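Local coordinates for Lin0012 protein (Listeria innocua, PDB 3K17) that probably acts as a phosphomevalonate kinase of the GHMP family, using ATP to phosphorylate phosphomevalonate in the mevalonate pathway to isopentenyl diphosphate, at residues Pro12-Tyr16 against Tyr115-Ser119; Thr214-Thr220 against Asp320-Ser326; Gly221-Thr226 against Ser316-Asp320. All blocks are in the same frame, centred on the assembly; numbering follows the deposited sequence.

How the contacts relate
The three contacts lie around the junction of the two halves of this GHMP kinase. Contact 1 sits near the centre of the chain, where strand 7-18 of the large mixed sheet meets the loop before helix 119-135. Contact 2 joins the two middle strands of the separate four-stranded antiparallel sheet. Contact 3 joins the loop after strand 214-219 to the loop before strand 321-326. Contacts 2 and 3 share D320, and their centres are about 14 Å apart. The centre of contact 1 is about 12 Å from each. L15 and Y115 bridge the halves by packing on V217 and W219. Together the contacts gather the PGKLY strand, the GLGSS loop and the SGGGD loop, probably near the active site, as in relatives.

Contact 1: residues Pro12-Tyr16 against Tyr115-Ser119; sequences PGKLY and YGLGS
K14 and L15 of strand 7-18 clasp L117 in the glycine-rich GLGSS loop, a sequence signature of GHMP kinases. In relatives this loop, at the start of a helix, wraps the phosphates of ATP. A similar role is likely here. The backbone makes the central link: K14 N donates to L117 O at 2.7 Å, nearly straight at 166°. L117 CA returns a CA-H...O contact to K14 O at 3.4 Å. The K14 side chain starts with CG tucked between its own N and carbonyl carbon (chi1 69°). It bends again at chi2 and chi4 and curls alongside G118, with CG 4.1 Å from G118 CA. This bend carries NZ to the loop backbone, 3.2 Å from G116 O. G116 and G118 both have positive phi, and at G118 the lack of a side chain lets K14 CG lie close. K14 also packs on D163, S166 and C167 of helix 162-169. On the other flank, L15 and L117 are both buried. Their side chains meet at an oblique angle, L15 CD2 touching L117 CD2 at 3.6 Å.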
ATOM      1  N   PRO A  12      33.150 -25.838   3.654  1.00 15.50           N
ATOM      2  CA  PRO A  12      32.552 -27.003   4.299  1.00 15.83           C
ATOM      3  C   PRO A  12      31.325 -26.623   5.119  1.00 16.85           C
ATOM      4  O   PRO A  12      31.199 -25.482   5.565  1.00 17.21           O
ATOM      5  CB  PRO A  12      33.687 -27.517   5.178  1.00 16.62           C
ATOM      6  CG  PRO A  12      34.331 -26.224   5.636  1.00 14.48           C
ATOM      7  CD  PRO A  12      34.378 -25.408   4.354  1.00 12.76           C
ATOM      8  N   GLY A  13      30.424 -27.586   5.295  1.00 15.12           N
ATOM      9  CA  GLY A  13      29.238 -27.368   6.101  1.00 14.58           C
ATOM     10  C   GLY A  13      29.668 -27.466   7.556  1.00 15.50           C
ATOM     11  O   GLY A  13      30.835 -27.745   7.834  1.00 12.87           O
ATOM     12  N   LYS A  14      28.740 -27.261   8.486  1.00 14.28           N
ATOM     13  CA  LYS A  14      29.081 -27.296   9.904  1.00 16.28           C
ATOM     14  C   LYS A  14      28.108 -28.108  10.737  1.00 17.46           C
ATOM     15  O   LYS A  14      26.964 -28.325  10.350  1.00 16.11           O
ATOM     16  CB  LYS A  14      29.114 -25.870  10.463  1.00 15.33           C
ATOM     17  CG  LYS A  14      27.717 -25.207  10.524  1.00 15.46           C
ATOM     18  CD  LYS A  14      27.021 -25.413  11.882  1.00 15.11           C
ATOM     19  CE  LYS A  14      25.496 -25.299  11.780  1.00 15.67           C
ATOM     20  NZ  LYS A  14      24.899 -26.541  11.174  1.00 19.05           N
ATOM     21  N   LEU A  15      28.582 -28.528  11.901  1.00 17.11           N
ATOM     22  CA  LEU A  15      27.782 -29.285  12.844  1.00 16.31           C
ATOM     23  C   LEU A  15      28.166 -28.888  14.256  1.00 18.36           C
ATOM     24  O   LEU A  15      29.336 -28.985  14.632  1.00 17.21           O
ATOM     25  CB  LEU A  15      28.017 -30.791  12.671  1.00 18.08           C
ATOM     26  CG  LEU A  15      27.250 -31.488  11.544  1.00 18.77           C
ATOM     27  CD1 LEU A  15      27.694 -32.936  11.432  1.00 19.44           C
ATOM     28  CD2 LEU A  15      25.744 -31.399  11.834  1.00 16.83           C
ATOM     29  N   TYR A  16      27.193 -28.417  15.029  1.00 16.54           N
ATOM     30  CA  TYR A  16      27.454 -28.080  16.418  1.00 17.32           C
ATOM     31  C   TYR A  16      27.679 -29.416  17.105  1.00 18.80           C
ATOM     32  O   TYR A  16      27.012 -30.406  16.785  1.00 17.26           O
ATOM     33  CB  TYR A  16      26.244 -27.385  17.042  1.00 15.77           C
ATOM     34  CG  TYR A  16      26.267 -25.883  16.887  1.00 17.25           C
ATOM     35  CD1 TYR A  16      27.001 -25.089  17.769  1.00 16.35           C
ATOM     36  CD2 TYR A  16      25.595 -25.260  15.838  1.00 14.40           C
ATOM     37  CE1 TYR A  16      27.069 -23.717  17.615  1.00 17.07           C
ATOM     38  CE2 TYR A  16      25.658 -23.877  15.670  1.00 17.25           C
ATOM     39  CZ  TYR A  16      26.399 -23.114  16.563  1.00 18.86           C
ATOM     40  OH  TYR A  16      26.483 -21.752  16.405  1.00 20.13           O
ATOM     41  N   TYR A 115      20.220 -30.641   4.820  1.00 16.70           N
ATOM     42  CA  TYR A 115      20.610 -31.542   5.906  1.00 16.99           C
ATOM     43  C   TYR A 115      20.697 -30.805   7.232  1.00 17.09           C
ATOM     44  O   TYR A 115      20.667 -31.422   8.299  1.00 17.42           O
ATOM     45  CB  TYR A 115      21.978 -32.164   5.639  1.00 17.03           C
ATOM     46  CG  TYR A 115      21.994 -33.250   4.595  1.00 17.40           C
ATOM     47  CD1 TYR A 115      21.098 -34.313   4.654  1.00 14.93           C
ATOM     48  CD2 TYR A 115      22.945 -33.243   3.580  1.00 15.64           C
ATOM     49  CE1 TYR A 115      21.155 -35.353   3.727  1.00 16.40           C
ATOM     50  CE2 TYR A 115      23.009 -34.271   2.648  1.00 19.52           C
ATOM     51  CZ  TYR A 115      22.112 -35.325   2.731  1.00 18.31           C
ATOM     52  OH  TYR A 115      22.205 -36.356   1.828  1.00 18.80           O
ATOM     53  N   GLY A 116      20.801 -29.483   7.158  1.00 16.85           N
ATOM     54  CA  GLY A 116      20.935 -28.690   8.367  1.00 17.41           C
ATOM     55  C   GLY A 116      22.419 -28.566   8.685  1.00 17.37           C
ATOM     56  O   GLY A 116      22.836 -28.662   9.837  1.00 18.63           O
ATOM     57  N   LEU A 117      23.219 -28.353   7.646  1.00 15.80           N
ATOM     58  CA  LEU A 117      24.666 -28.230   7.795  1.00 15.34           C
ATOM     59  C   LEU A 117      25.168 -26.790   7.707  1.00 16.31           C
ATOM     60  O   LEU A 117      26.344 -26.555   7.428  1.00 14.52           O
ATOM     61  CB  LEU A 117      25.353 -29.107   6.746  1.00 14.99           C
ATOM     62  CG  LEU A 117      24.973 -30.582   6.956  1.00 16.49           C
ATOM     63  CD1 LEU A 117      25.496 -31.469   5.837  1.00 14.33           C
ATOM     64  CD2 LEU A 117      25.529 -31.021   8.305  1.00 12.61           C
ATOM     65  N   GLY A 118      24.276 -25.828   7.947  1.00 15.96           N
ATOM     66  CA  GLY A 118      24.671 -24.425   7.911  1.00 15.09           C
ATOM     67  C   GLY A 118      24.678 -23.809   6.525  1.00 15.96           C
ATOM     68  O   GLY A 118      25.568 -23.036   6.183  1.00 14.49           O
ATOM     69  N   SER A 119      23.667 -24.133   5.724  1.00 15.15           N
ATOM     70  CA  SER A 119      23.600 -23.607   4.369  1.00 15.13           C
ATOM     71  C   SER A 119      23.808 -22.104   4.255  1.00 12.21           C
ATOM     72  O   SER A 119      24.587 -21.661   3.426  1.00 15.55           O
ATOM     73  CB  SER A 119      22.269 -24.000   3.716  1.00 13.89           C
ATOM     74  OG  SER A 119      22.206 -25.403   3.528  1.00 14.09           O
TER

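Contact 2: residues Thr214-Thr220 against Asp320-Ser326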
ATOM      1  N   THR A 214      35.595 -42.446  16.966  1.00 23.30           N
ATOM      2  CA  THR A 214      34.938 -42.261  15.668  1.00 22.52           C
ATOM      3  C   THR A 214      33.713 -41.350  15.791  1.00 21.40           C
ATOM      4  O   THR A 214      32.874 -41.537  16.669  1.00 23.30           O
ATOM      5  CB  THR A 214      34.472 -43.615  15.067  1.00 22.18           C
ATOM      6  OG1 THR A 214      35.600 -44.476  14.886  1.00 21.46           O
ATOM      7  CG2 THR A 214      33.805 -43.396  13.697  1.00 20.45           C
ATOM      8  N   PHE A 215      33.613 -40.374  14.896  1.00 22.65           N
ATOM      9  CA  PHE A 215      32.487 -39.438  14.884  1.00 21.40           C
ATOM     10  C   PHE A 215      31.468 -39.883  13.828  1.00 22.44           C
ATOM     11  O   PHE A 215      31.810 -40.048  12.656  1.00 23.30           O
ATOM     12  CB  PHE A 215      32.988 -38.035  14.547  1.00 18.47           C
ATOM     13  CG  PHE A 215      31.958 -36.952  14.724  1.00 19.26           C
ATOM     14  CD1 PHE A 215      31.470 -36.636  15.990  1.00 15.08           C
ATOM     15  CD2 PHE A 215      31.524 -36.203  13.633  1.00 18.94           C
ATOM     16  CE1 PHE A 215      30.574 -35.585  16.165  1.00 17.67           C
ATOM     17  CE2 PHE A 215      30.625 -35.149  13.798  1.00 15.82           C
ATOM     18  CZ  PHE A 215      30.152 -34.837  15.062  1.00 16.33           C
ATOM     19  N   SER A 216      30.219 -40.070  14.240  1.00 21.06           N
ATOM     20  CA  SER A 216      29.175 -40.494  13.313  1.00 21.25           C
ATOM     21  C   SER A 216      28.099 -39.422  13.135  1.00 19.91           C
ATOM     22  O   SER A 216      27.688 -38.779  14.101  1.00 20.83           O
ATOM     23  CB  SER A 216      28.533 -41.794  13.807  1.00 20.93           C
ATOM     24  OG  SER A 216      29.461 -42.866  13.770  1.00 22.36           O
ATOM     25  N   VAL A 217      27.656 -39.233  11.894  1.00 18.88           N
ATOM     26  CA  VAL A 217      26.626 -38.240  11.582  1.00 18.01           C
ATOM     27  C   VAL A 217      25.379 -38.925  11.020  1.00 17.72           C
ATOM     28  O   VAL A 217      25.465 -39.713  10.082  1.00 16.42           O
ATOM     29  CB  VAL A 217      27.139 -37.205  10.543  1.00 18.70           C
ATOM     30  CG1 VAL A 217      26.063 -36.149  10.266  1.00 17.23           C
ATOM     31  CG2 VAL A 217      28.414 -36.541  11.060  1.00 16.31           C
ATOM     32  N   GLY A 218      24.225 -38.633  11.611  1.00 18.65           N
ATOM     33  CA  GLY A 218      22.983 -39.232  11.144  1.00 18.19           C
ATOM     34  C   GLY A 218      21.877 -38.210  10.913  1.00 17.67           C
ATOM     35  O   GLY A 218      21.501 -37.487  11.828  1.00 18.36           O
ATOM     36  N   TRP A 219      21.359 -38.149   9.690  1.00 17.22           N
ATOM     37  CA  TRP A 219      20.287 -37.213   9.340  1.00 16.59           C
ATOM     38  C   TRP A 219      18.924 -37.829   9.652  1.00 16.33           C
ATOM     39  O   TRP A 219      18.599 -38.909   9.162  1.00 17.80           O
ATOM     40  CB  TRP A 219      20.369 -36.858   7.854  1.00 14.38           C
ATOM     41  CG  TRP A 219      19.349 -35.848   7.415  1.00 13.60           C
ATOM     42  CD1 TRP A 219      19.123 -34.619   7.965  1.00 11.19           C
ATOM     43  CD2 TRP A 219      18.479 -35.948   6.279  1.00 14.61           C
ATOM     44  NE1 TRP A 219      18.173 -33.944   7.237  1.00 15.30           N
ATOM     45  CE2 TRP A 219      17.762 -34.735   6.192  1.00 13.82           C
ATOM     46  CE3 TRP A 219      18.244 -36.943   5.313  1.00 16.90           C
ATOM     47  CZ2 TRP A 219      16.818 -34.483   5.183  1.00 14.22           C
ATOM     48  CZ3 TRP A 219      17.302 -36.693   4.300  1.00 14.78           C
ATOM     49  CH2 TRP A 219      16.606 -35.467   4.246  1.00 13.29           C
ATOM     50  N   THR A 220      18.129 -37.141  10.460  1.00 18.30           N
ATOM     51  CA  THR A 220      16.822 -37.649  10.847  1.00 20.00           C
ATOM     52  C   THR A 220      15.780 -37.508   9.748  1.00 21.24           C
ATOM     53  O   THR A 220      14.655 -37.983   9.902  1.00 21.81           O
ATOM     54  CB  THR A 220      16.291 -36.935  12.097  1.00 20.37           C
ATOM     55  OG1 THR A 220      16.053 -35.559  11.787  1.00 21.71           O
ATOM     56  CG2 THR A 220      17.289 -37.038  13.239  1.00 20.98           C
ATOM     57  N   ASP A 320      16.808 -32.273  11.692  1.00 17.95           N
ATOM     58  CA  ASP A 320      18.152 -32.144  11.151  1.00 19.39           C
ATOM     59  C   ASP A 320      19.028 -33.328  11.560  1.00 18.43           C
ATOM     60  O   ASP A 320      18.547 -34.457  11.610  1.00 19.27           O
ATOM     61  CB  ASP A 320      18.786 -30.813  11.579  1.00 17.55           C
ATOM     62  CG  ASP A 320      18.169 -29.617  10.860  1.00 20.80           C
ATOM     63  OD1 ASP A 320      17.502 -29.820   9.816  1.00 16.43           O
ATOM     64  OD2 ASP A 320      18.357 -28.475  11.330  1.00 22.72           O
ATOM     65  N   CYS A 321      20.301 -33.083  11.860  1.00 18.19           N
ATOM     66  CA  CYS A 321      21.195 -34.179  12.218  1.00 17.15           C
ATOM     67  C   CYS A 321      21.466 -34.404  13.692  1.00 18.52           C
ATOM     68  O   CYS A 321      21.409 -33.481  14.514  1.00 18.84           O
ATOM     69  CB  CYS A 321      22.554 -34.006  11.538  1.00 17.09           C
ATOM     70  SG  CYS A 321      22.536 -33.992   9.734  1.00 16.97           S
ATOM     71  N   GLY A 322      21.769 -35.661  14.002  1.00 16.98           N
ATOM     72  CA  GLY A 322      22.155 -36.052  15.342  1.00 16.83           C
ATOM     73  C   GLY A 322      23.599 -36.502  15.138  1.00 18.24           C
ATOM     74  O   GLY A 322      23.975 -36.829  14.009  1.00 15.19           O
ATOM     75  N   ILE A 323      24.409 -36.517  16.194  1.00 17.50           N
ATOM     76  CA  ILE A 323      25.812 -36.927  16.071  1.00 19.91           C
ATOM     77  C   ILE A 323      26.206 -37.868  17.208  1.00 20.26           C
ATOM     78  O   ILE A 323      25.536 -37.914  18.239  1.00 19.76           O
ATOM     79  CB  ILE A 323      26.770 -35.716  16.128  1.00 17.26           C
ATOM     80  CG1 ILE A 323      26.565 -34.967  17.448  1.00 19.66           C
ATOM     81  CG2 ILE A 323      26.541 -34.808  14.930  1.00 17.50           C
ATOM     82  CD1 ILE A 323      27.543 -33.838  17.692  1.00 21.35           C
ATOM     83  N   ALA A 324      27.303 -38.597  17.023  1.00 21.23           N
ATOM     84  CA  ALA A 324      27.761 -39.521  18.052  1.00 23.32           C
ATOM     85  C   ALA A 324      29.254 -39.827  18.003  1.00 23.73           C
ATOM     86  O   ALA A 324      29.905 -39.681  16.966  1.00 24.51           O
ATOM     87  CB  ALA A 324      26.975 -40.824  17.953  1.00 23.10           C
ATOM     88  N   PHE A 325      29.778 -40.245  19.153  1.00 22.82           N
ATOM     89  CA  PHE A 325      31.179 -40.648  19.309  1.00 24.11           C
ATOM     90  C   PHE A 325      31.132 -42.114  19.752  1.00 24.32           C
ATOM     91  O   PHE A 325      30.368 -42.453  20.656  1.00 23.19           O
ATOM     92  CB  PHE A 325      31.861 -39.824  20.401  1.00 21.92           C
ATOM     93  CG  PHE A 325      32.215 -38.429  19.982  1.00 19.62           C
ATOM     94  CD1 PHE A 325      33.284 -38.198  19.125  1.00 19.65           C
ATOM     95  CD2 PHE A 325      31.486 -37.345  20.453  1.00 20.29           C
ATOM     96  CE1 PHE A 325      33.627 -36.901  18.741  1.00 20.23           C
ATOM     97  CE2 PHE A 325      31.819 -36.038  20.075  1.00 21.07           C
ATOM     98  CZ  PHE A 325      32.891 -35.819  19.218  1.00 21.20           C
ATOM     99  N   SER A 326      31.925 -42.972  19.112  1.00 25.89           N
ATOM    100  CA  SER A 326      31.961 -44.397  19.453  1.00 29.07           C
ATOM    101  C   SER A 326      33.372 -44.894  19.781  1.00 30.16           C
ATOM    102  O   SER A 326      34.361 -44.393  19.242  1.00 30.37           O
ATOM    103  CB  SER A 326      31.381 -45.240  18.304  1.00 29.27           C
ATOM    104  OG  SER A 326      29.984 -45.026  18.160  1.00 29.44           O
TER
HETATM  105  O   HOH W   1      30.182 -42.798  16.248  1.00 20.28           O
HETATM  106  O   HOH W   2      17.054 -31.564   7.906  1.00 27.06           O
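F215 swings CG away from its backbone N (chi1 -171°), while F325 turns CG back beside its own N. These settings put F215 CD1 over one face of the F325 ring, near its rim, 3.5 Å from F325 CE1. The ring planes are at 52° to each other. I323 places CG1 between its N and carbonyl carbon (chi1 58°). Its CG2 and CD1 then both reach the far end of the F215 ring, with CG2 3.6 Å from F215 CZ. V217, C321 and W219 continue the same apolar face, and C321 SG sits obliquely beside W219 CD1 at 3.9 Å. L15 and V17 of strand 7-18 pack against this side. The strands are the central antiparallel pair of a sheet with strand order 2-3-1-4, consistent with the ferredoxin-like C-terminal domain of GHMP kinases. S216, G218 and their partners A324 and G322 form hydrogen-bonded pairs, such as S216 N to A324 O at 2.8 Å. Helix 329-341 covers the face bearing S216 and A324. There one water joins T214 O, S216 OG and S326 OG. At the other end D320 O accepts two bonds from T220, one from N and one from OG1. The OG1 bond, 2.7 Å to D320 O, uses a lone pair in the carbonyl plane. A second water accepts from W219 NE1 at the indole edge and can donate to D320 OD1, 2.6 Å away.

Contact 3: residues Gly221-Thr226 against Ser316-Asp320; sequences GTPVST and SGGGD
V224 presses its CG2 methyl against the bare backbone of G319, 3.3 Å from G319 CA, which is tighter than usual carbon packing. The valine side chain points at the 316-320 loop. Its CG1 stands anti to the backbone N (chi1 177°) and meets S316 OG at 3.6 Å. CG2 lies beside the N and settles over the G318-G319 link. The missing side chain of G319 allows this close fit. G317, G318 and G319 all have positive phi, and the glycine run curls round the valine methyls. S316 OG donates to G317 O at 3.0 Å, which holds the hydroxyl back on its own loop. The one direct hydrogen bond between the segments is almost perfectly straight: D320 N donates to T222 O at 2.8 Å. The D320 carboxylate then lies alongside V224, with CG 3.7 Å from V224 CG2. A water links the two residues. It accepts from V224 N at 3.1 Å and donates to D320 OD1 at 2.6 Å. The SGGGD loop probably corresponds to the glycine-rich third motif of GHMP kinases, which in relatives borders the active site. S316 O also accepts a hydrogen bond from Y21 OH. The contact lies at the surface, tying the loop between strand 214-219 and helix 226-239 to the loop between strands 310-313 and 321-326.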
ATOM      1  N   GLY A 221      16.148 -36.841   8.657  1.00 20.61           N
ATOM      2  CA  GLY A 221      15.230 -36.668   7.540  1.00 22.37           C
ATOM      3  C   GLY A 221      14.071 -35.746   7.852  1.00 24.60           C
ATOM      4  O   GLY A 221      13.030 -35.776   7.188  1.00 25.71           O
ATOM      5  N   THR A 222      14.255 -34.919   8.868  1.00 24.79           N
ATOM      6  CA  THR A 222      13.224 -33.988   9.288  1.00 27.67           C
ATOM      7  C   THR A 222      13.765 -32.569   9.223  1.00 30.02           C
ATOM      8  O   THR A 222      14.617 -32.179  10.020  1.00 27.21           O
ATOM      9  CB  THR A 222      12.777 -34.288  10.728  1.00 28.97           C
ATOM     10  OG1 THR A 222      12.422 -35.674  10.836  1.00 30.61           O
ATOM     11  CG2 THR A 222      11.585 -33.421  11.112  1.00 31.03           C
ATOM     12  N   PRO A 223      13.319 -31.791   8.230  1.00 33.33           N
ATOM     13  CA  PRO A 223      13.822 -30.420   8.159  1.00 36.71           C
ATOM     14  C   PRO A 223      13.332 -29.628   9.365  1.00 37.88           C
ATOM     15  O   PRO A 223      12.283 -29.927   9.931  1.00 38.68           O
ATOM     16  CB  PRO A 223      13.253 -29.919   6.839  1.00 36.74           C
ATOM     17  CG  PRO A 223      13.332 -31.164   5.984  1.00 36.74           C
ATOM     18  CD  PRO A 223      12.765 -32.212   6.929  1.00 35.23           C
ATOM     19  N   VAL A 224      14.099 -28.628   9.772  1.00 40.04           N
ATOM     20  CA  VAL A 224      13.707 -27.837  10.923  1.00 42.02           C
ATOM     21  C   VAL A 224      13.506 -26.372  10.605  1.00 44.01           C
ATOM     22  O   VAL A 224      14.357 -25.737   9.986  1.00 44.56           O
ATOM     23  CB  VAL A 224      14.748 -27.937  12.052  1.00 41.21           C
ATOM     24  CG1 VAL A 224      14.344 -27.036  13.213  1.00 41.60           C
ATOM     25  CG2 VAL A 224      14.868 -29.374  12.518  1.00 40.59           C
ATOM     26  N   SER A 225      12.362 -25.851  11.027  1.00 46.41           N
ATOM     27  CA  SER A 225      12.045 -24.444  10.845  1.00 49.27           C
ATOM     28  C   SER A 225      12.598 -23.801  12.111  1.00 49.53           C
ATOM     29  O   SER A 225      11.859 -23.508  13.050  1.00 50.85           O
ATOM     30  CB  SER A 225      10.528 -24.245  10.755  1.00 50.12           C
ATOM     31  OG  SER A 225       9.868 -24.830  11.865  1.00 52.22           O
ATOM     32  N   THR A 226      13.915 -23.623  12.131  1.00 50.13           N
ATOM     33  CA  THR A 226      14.624 -23.049  13.269  1.00 50.07           C
ATOM     34  C   THR A 226      13.880 -21.924  13.972  1.00 49.32           C
ATOM     35  O   THR A 226      13.753 -21.926  15.197  1.00 49.43           O
ATOM     36  CB  THR A 226      15.998 -22.512  12.840  1.00 50.79           C
ATOM     37  OG1 THR A 226      16.738 -23.561  12.206  1.00 52.17           O
ATOM     38  CG2 THR A 226      16.775 -22.009  14.048  1.00 51.22           C
ATOM     39  N   SER A 316      19.934 -26.920  16.525  1.00 25.17           N
ATOM     40  CA  SER A 316      18.649 -26.589  17.118  1.00 26.45           C
ATOM     41  C   SER A 316      17.857 -27.803  17.574  1.00 24.29           C
ATOM     42  O   SER A 316      16.978 -27.685  18.421  1.00 24.67           O
ATOM     43  CB  SER A 316      17.806 -25.809  16.111  1.00 28.64           C
ATOM     44  OG  SER A 316      17.422 -26.657  15.036  1.00 34.03           O
ATOM     45  N   GLY A 317      18.168 -28.968  17.025  1.00 23.43           N
ATOM     46  CA  GLY A 317      17.400 -30.147  17.378  1.00 23.22           C
ATOM     47  C   GLY A 317      16.060 -30.012  16.668  1.00 22.27           C
ATOM     48  O   GLY A 317      15.932 -29.195  15.760  1.00 22.89           O
ATOM     49  N   GLY A 318      15.060 -30.788  17.072  1.00 21.25           N
ATOM     50  CA  GLY A 318      13.766 -30.700  16.420  1.00 21.25           C
ATOM     51  C   GLY A 318      13.785 -31.407  15.075  1.00 21.73           C
ATOM     52  O   GLY A 318      12.757 -31.534  14.410  1.00 22.68           O
ATOM     53  N   GLY A 319      14.967 -31.886  14.692  1.00 21.45           N
ATOM     54  CA  GLY A 319      15.138 -32.564  13.421  1.00 18.34           C
ATOM     55  C   GLY A 319      16.586 -32.430  12.991  1.00 19.83           C
ATOM     56  O   GLY A 319      17.490 -32.444  13.827  1.00 18.95           O
ATOM     57  N   ASP A 320      16.808 -32.273  11.692  1.00 17.95           N
ATOM     58  CA  ASP A 320      18.152 -32.144  11.151  1.00 19.39           C
ATOM     59  C   ASP A 320      19.028 -33.328  11.560  1.00 18.43           C
ATOM     60  O   ASP A 320      18.547 -34.457  11.610  1.00 19.27           O
ATOM     61  CB  ASP A 320      18.786 -30.813  11.579  1.00 17.55           C
ATOM     62  CG  ASP A 320      18.169 -29.617  10.860  1.00 20.80           C
ATOM     63  OD1 ASP A 320      17.502 -29.820   9.816  1.00 16.43           O
ATOM     64  OD2 ASP A 320      18.357 -28.475  11.330  1.00 22.72           O
TER
HETATM   65  O   HOH W   3      16.701 -27.969   8.248  1.00 43.62           O